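Local coordinates for helicase-like protein (PDB 2FG1), which probably removes ADP-ribose from ADP-ribosylated thymidine in DNA by hydrolysis, as a macro-domain protein, at residues L95-V103 with I126-K134. Numbering follows the deposited sequence. Where two conformers were deposited one is given.
Sequences LPPIRYDAV and IGCGLAGGK
Pro96 sets CB against the turn Gly129-Gly132, 3.4 Å from Ala131 O and 3.9 Å from Gly132 CA, where Gly132 presents bare backbone. Pro97 brings its CD to the same oxygen, an approach of ring carbon to carbonyl without a bond. The hydrogen bond comes from the next residue: Ile98 N donates to Ala131 O at 3.0 Å, with an N-H...O angle of 151° and the donor tilted modestly from the carbonyl plane. Ile98 also closes on this oxygen with CB, while CG2 comes within 3.9 Å of Gly133 N. Its CG1, anti to the backbone N (chi1 -165°), carries CD1 to Gly127 CA. Arg99, the N-cap residue of helix 100-117, folds back and links two carbonyls through NH1, which lies in the carbonyl plane of Pro96 but well above that of Ile98. Tyr100 then extends its hydroxyl to the start of the other helix: Lys134 N, at the N-cap position of helix 135-147, donates a hydrogen bond to Tyr100 OH at 2.8 Å (N-H...O 156°), at the ring edge. A water bridges that hydroxyl to Gly132 O. The glycine-rich loop between strand 120-123 and helix 135-147, which in macro domains generally lines the ADP-ribose pocket and probably does here, is thus pinned to the start of helix 100-117, with Met138 of helix 135-147 and Ile27 of strand 22-29 packed against both Ile98 and Val103.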
ATOM      1  N   LEU A  95     -18.293  11.652  -3.373  1.00 23.53           N
ATOM      2  CA  LEU A  95     -17.625  10.360  -3.456  1.00 22.63           C
ATOM      3  C   LEU A  95     -16.214  10.461  -2.872  1.00 21.88           C
ATOM      4  O   LEU A  95     -15.417  11.274  -3.331  1.00 21.41           O
ATOM      5  CB  LEU A  95     -17.578   9.869  -4.903  1.00 22.84           C
ATOM      6  CG  LEU A  95     -17.046   8.457  -5.153  1.00 22.68           C
ATOM      7  CD1 LEU A  95     -18.017   7.390  -4.640  1.00 23.30           C
ATOM      8  CD2 LEU A  95     -16.757   8.270  -6.637  1.00 23.13           C
ATOM      9  N   PRO A  96     -15.905   9.638  -1.851  1.00 21.35           N
ATOM     10  CA  PRO A  96     -14.572   9.649  -1.232  1.00 20.95           C
ATOM     11  C   PRO A  96     -13.454   9.258  -2.223  1.00 20.22           C
ATOM     12  O   PRO A  96     -13.740   8.597  -3.229  1.00 20.05           O
ATOM     13  CB  PRO A  96     -14.698   8.615  -0.103  1.00 21.27           C
ATOM     14  CG  PRO A  96     -16.161   8.440   0.116  1.00 21.94           C
ATOM     15  CD  PRO A  96     -16.805   8.662  -1.209  1.00 21.54           C
ATOM     16  N   PRO A  97     -12.199   9.680  -1.961  1.00 19.64           N
ATOM     17  CA  PRO A  97     -11.077   9.389  -2.873  1.00 19.22           C
ATOM     18  C   PRO A  97     -10.797   7.906  -3.173  1.00 19.03           C
ATOM     19  O   PRO A  97     -10.329   7.596  -4.268  1.00 18.71           O
ATOM     20  CB  PRO A  97      -9.860   9.997  -2.158  1.00 19.62           C
ATOM     21  CG  PRO A  97     -10.429  11.048  -1.276  1.00 20.18           C
ATOM     22  CD  PRO A  97     -11.763  10.516  -0.822  1.00 19.53           C
ATOM     23  N   ILE A  98     -11.058   7.012  -2.222  1.00 18.72           N
ATOM     24  CA  ILE A  98     -10.694   5.598  -2.393  1.00 18.85           C
ATOM     25  C   ILE A  98     -11.273   5.033  -3.699  1.00 18.27           C
ATOM     26  O   ILE A  98     -12.410   5.314  -4.067  1.00 18.00           O
ATOM     27  CB  ILE A  98     -11.137   4.738  -1.161  1.00 19.05           C
ATOM     28  CG1 ILE A  98     -10.447   3.370  -1.157  1.00 19.82           C
ATOM     29  CG2 ILE A  98     -12.643   4.545  -1.112  1.00 19.34           C
ATOM     30  CD1 ILE A  98      -8.948   3.429  -0.981  1.00 21.02           C
ATOM     31  N   ARG A  99     -10.465   4.254  -4.405  1.00 18.04           N
ATOM     32  CA  ARG A  99     -10.933   3.543  -5.594  1.00 18.00           C
ATOM     33  C   ARG A  99     -10.610   2.068  -5.419  1.00 17.69           C
ATOM     34  O   ARG A  99      -9.455   1.651  -5.552  1.00 18.13           O
ATOM     35  CB  ARG A  99     -10.280   4.105  -6.859  1.00 18.26           C
ATOM     36  CG  ARG A  99     -10.705   5.538  -7.202  1.00 18.56           C
ATOM     37  CD  ARG A  99     -12.183   5.608  -7.570  1.00 18.62           C
ATOM     38  NE  ARG A  99     -12.600   6.947  -7.991  1.00 19.62           N
ATOM     39  CZ  ARG A  99     -13.014   7.912  -7.167  1.00 20.04           C
ATOM     40  NH1 ARG A  99     -13.049   7.713  -5.853  1.00 18.53           N
ATOM     41  NH2 ARG A  99     -13.375   9.093  -7.655  1.00 20.27           N
ATOM     42  N   TYR A 100     -11.617   1.279  -5.069  1.00 18.06           N
ATOM     43  CA  TYR A 100     -11.402  -0.138  -4.733  1.00 18.87           C
ATOM     44  C   TYR A 100     -10.858  -0.932  -5.906  1.00 18.81           C
ATOM     45  O   TYR A 100     -10.007  -1.796  -5.724  1.00 19.35           O
ATOM     46  CB  TYR A 100     -12.682  -0.788  -4.211  1.00 19.31           C
ATOM     47  CG  TYR A 100     -13.168  -0.248  -2.886  1.00 20.32           C
ATOM     48  CD1 TYR A 100     -12.537  -0.604  -1.696  1.00 20.68           C
ATOM     49  CD2 TYR A 100     -14.267   0.604  -2.824  1.00 21.37           C
ATOM     50  CE1 TYR A 100     -12.989  -0.120  -0.467  1.00 21.15           C
ATOM     51  CE2 TYR A 100     -14.729   1.096  -1.601  1.00 22.18           C
ATOM     52  CZ  TYR A 100     -14.080   0.735  -0.433  1.00 21.10           C
ATOM     53  OH  TYR A 100     -14.537   1.220   0.769  1.00 21.96           O
ATOM     54  N   ASP A 101     -11.343  -0.642  -7.106  1.00 19.12           N
ATOM     55  CA  ASP A 101     -10.830  -1.322  -8.302  1.00 19.63           C
ATOM     56  C   ASP A 101      -9.354  -1.007  -8.555  1.00 19.13           C
ATOM     57  O   ASP A 101      -8.561  -1.894  -8.914  1.00 19.28           O
ATOM     58  CB  ASP A 101     -11.702  -1.060  -9.543  1.00 20.50           C
ATOM     59  CG  ASP A 101     -11.882   0.428  -9.879  1.00 22.59           C
ATOM     60  OD1 ASP A 101     -11.646   1.334  -9.045  1.00 23.84           O
ATOM     61  OD2 ASP A 101     -12.321   0.704 -11.021  1.00 27.04           O
ATOM     62  N   ALA A 102      -8.977   0.247  -8.333  1.00 18.79           N
ATOM     63  CA  ALA A 102      -7.578   0.635  -8.441  1.00 18.33           C
ATOM     64  C   ALA A 102      -6.719  -0.089  -7.412  1.00 18.17           C
ATOM     65  O   ALA A 102      -5.650  -0.609  -7.744  1.00 17.70           O
ATOM     66  CB  ALA A 102      -7.426   2.149  -8.297  1.00 18.97           C
ATOM     67  N   VAL A 103      -7.172  -0.145  -6.160  1.00 17.69           N
ATOM     68  CA  VAL A 103      -6.418  -0.848  -5.131  1.00 18.04           C
ATOM     69  C   VAL A 103      -6.261  -2.316  -5.509  1.00 17.43           C
ATOM     70  O   VAL A 103      -5.191  -2.874  -5.342  1.00 17.47           O
ATOM     71  CB  VAL A 103      -7.041  -0.701  -3.719  1.00 18.21           C
ATOM     72  CG1 VAL A 103      -6.219  -1.471  -2.690  1.00 20.28           C
ATOM     73  CG2 VAL A 103      -7.118   0.775  -3.331  1.00 19.29           C
ATOM     74  N   ILE A 126      -5.023   0.135   5.327  0.70 20.78           N
ATOM     75  CA  ILE A 126      -5.010   0.924   4.091  0.70 20.64           C
ATOM     76  C   ILE A 126      -6.422   1.363   3.684  0.70 21.22           C
ATOM     77  O   ILE A 126      -7.376   0.582   3.715  0.70 21.92           O
ATOM     78  CB  ILE A 126      -4.281   0.202   2.922  0.70 20.19           C
ATOM     79  CG1 ILE A 126      -4.981  -1.121   2.558  0.70 19.28           C
ATOM     80  CG2 ILE A 126      -2.786  -0.024   3.253  0.70 18.28           C
ATOM     81  CD1 ILE A 126      -4.446  -1.763   1.278  0.70 19.66           C
ATOM     82  N   GLY A 127      -6.543   2.634   3.331  1.00 22.42           N
ATOM     83  CA  GLY A 127      -7.829   3.234   2.933  1.00 23.68           C
ATOM     84  C   GLY A 127      -8.710   3.795   4.039  1.00 24.64           C
ATOM     85  O   GLY A 127      -9.636   4.564   3.758  1.00 24.91           O
ATOM     86  N   CYS A 128      -8.452   3.413   5.289  0.70 24.86           N
ATOM     87  CA  CYS A 128      -9.241   3.910   6.423  0.70 25.64           C
ATOM     88  C   CYS A 128      -8.867   5.337   6.775  0.70 26.15           C
ATOM     89  O   CYS A 128      -7.691   5.705   6.761  0.70 27.06           O
ATOM     90  CB  CYS A 128      -9.058   3.037   7.663  0.70 25.42           C
ATOM     91  SG  CYS A 128      -9.725   1.386   7.507  0.70 25.00           S
ATOM     92  N   GLY A 129      -9.878   6.118   7.130  1.00 26.50           N
ATOM     93  CA  GLY A 129      -9.696   7.529   7.447  1.00 26.99           C
ATOM     94  C   GLY A 129     -10.157   8.397   6.304  1.00 27.51           C
ATOM     95  O   GLY A 129     -11.248   8.197   5.767  1.00 27.50           O
ATOM     96  N   LEU A 130      -9.307   9.345   5.917  1.00 28.02           N
ATOM     97  CA  LEU A 130      -9.708  10.375   4.965  1.00 28.01           C
ATOM     98  C   LEU A 130      -9.979   9.869   3.545  1.00 26.89           C
ATOM     99  O   LEU A 130     -10.798  10.447   2.835  1.00 27.07           O
ATOM    100  CB  LEU A 130      -8.718  11.549   4.975  1.00 28.77           C
ATOM    101  CG  LEU A 130      -8.866  12.516   6.163  1.00 30.76           C
ATOM    102  CD1 LEU A 130      -7.801  13.608   6.113  1.00 32.83           C
ATOM    103  CD2 LEU A 130     -10.268  13.137   6.226  1.00 32.43           C
ATOM    104  N   ALA A 131      -9.328   8.775   3.148  1.00 25.93           N
ATOM    105  CA  ALA A 131      -9.608   8.163   1.841  1.00 24.40           C
ATOM    106  C   ALA A 131     -11.026   7.593   1.750  1.00 23.41           C
ATOM    107  O   ALA A 131     -11.567   7.455   0.653  1.00 22.46           O
ATOM    108  CB  ALA A 131      -8.577   7.090   1.507  1.00 24.56           C
ATOM    109  N   GLY A 132     -11.629   7.282   2.898  1.00 22.25           N
ATOM    110  CA  GLY A 132     -13.027   6.847   2.955  1.00 22.18           C
ATOM    111  C   GLY A 132     -13.263   5.370   2.702  1.00 21.77           C
ATOM    112  O   GLY A 132     -14.389   4.955   2.428  1.00 21.78           O
ATOM    113  N   GLY A 133     -12.209   4.567   2.800  1.00 21.71           N
ATOM    114  CA  GLY A 133     -12.341   3.123   2.626  1.00 21.41           C
ATOM    115  C   GLY A 133     -13.059   2.418   3.765  1.00 21.58           C
ATOM    116  O   GLY A 133     -12.948   2.816   4.938  1.00 22.10           O
ATOM    117  N   LYS A 134     -13.793   1.364   3.421  0.50 21.11           N
ATOM    118  CA  LYS A 134     -14.492   0.539   4.403  0.50 21.07           C
ATOM    119  C   LYS A 134     -13.756  -0.775   4.579  0.50 20.30           C
ATOM    120  O   LYS A 134     -13.666  -1.577   3.640  0.50 20.32           O
ATOM    121  CB  LYS A 134     -15.946   0.303   3.979  0.50 21.31           C
ATOM    122  CG  LYS A 134     -16.953   1.212   4.676  0.50 23.06           C
ATOM    123  CD  LYS A 134     -16.485   2.657   4.710  0.50 25.50           C
ATOM    124  CE  LYS A 134     -16.683   3.255   6.086  0.50 26.60           C
ATOM    125  NZ  LYS A 134     -15.719   4.361   6.335  0.50 28.35           N
TER
HETATM  126  O   HOH W   1     -15.910   3.544   0.786  1.00 28.29           O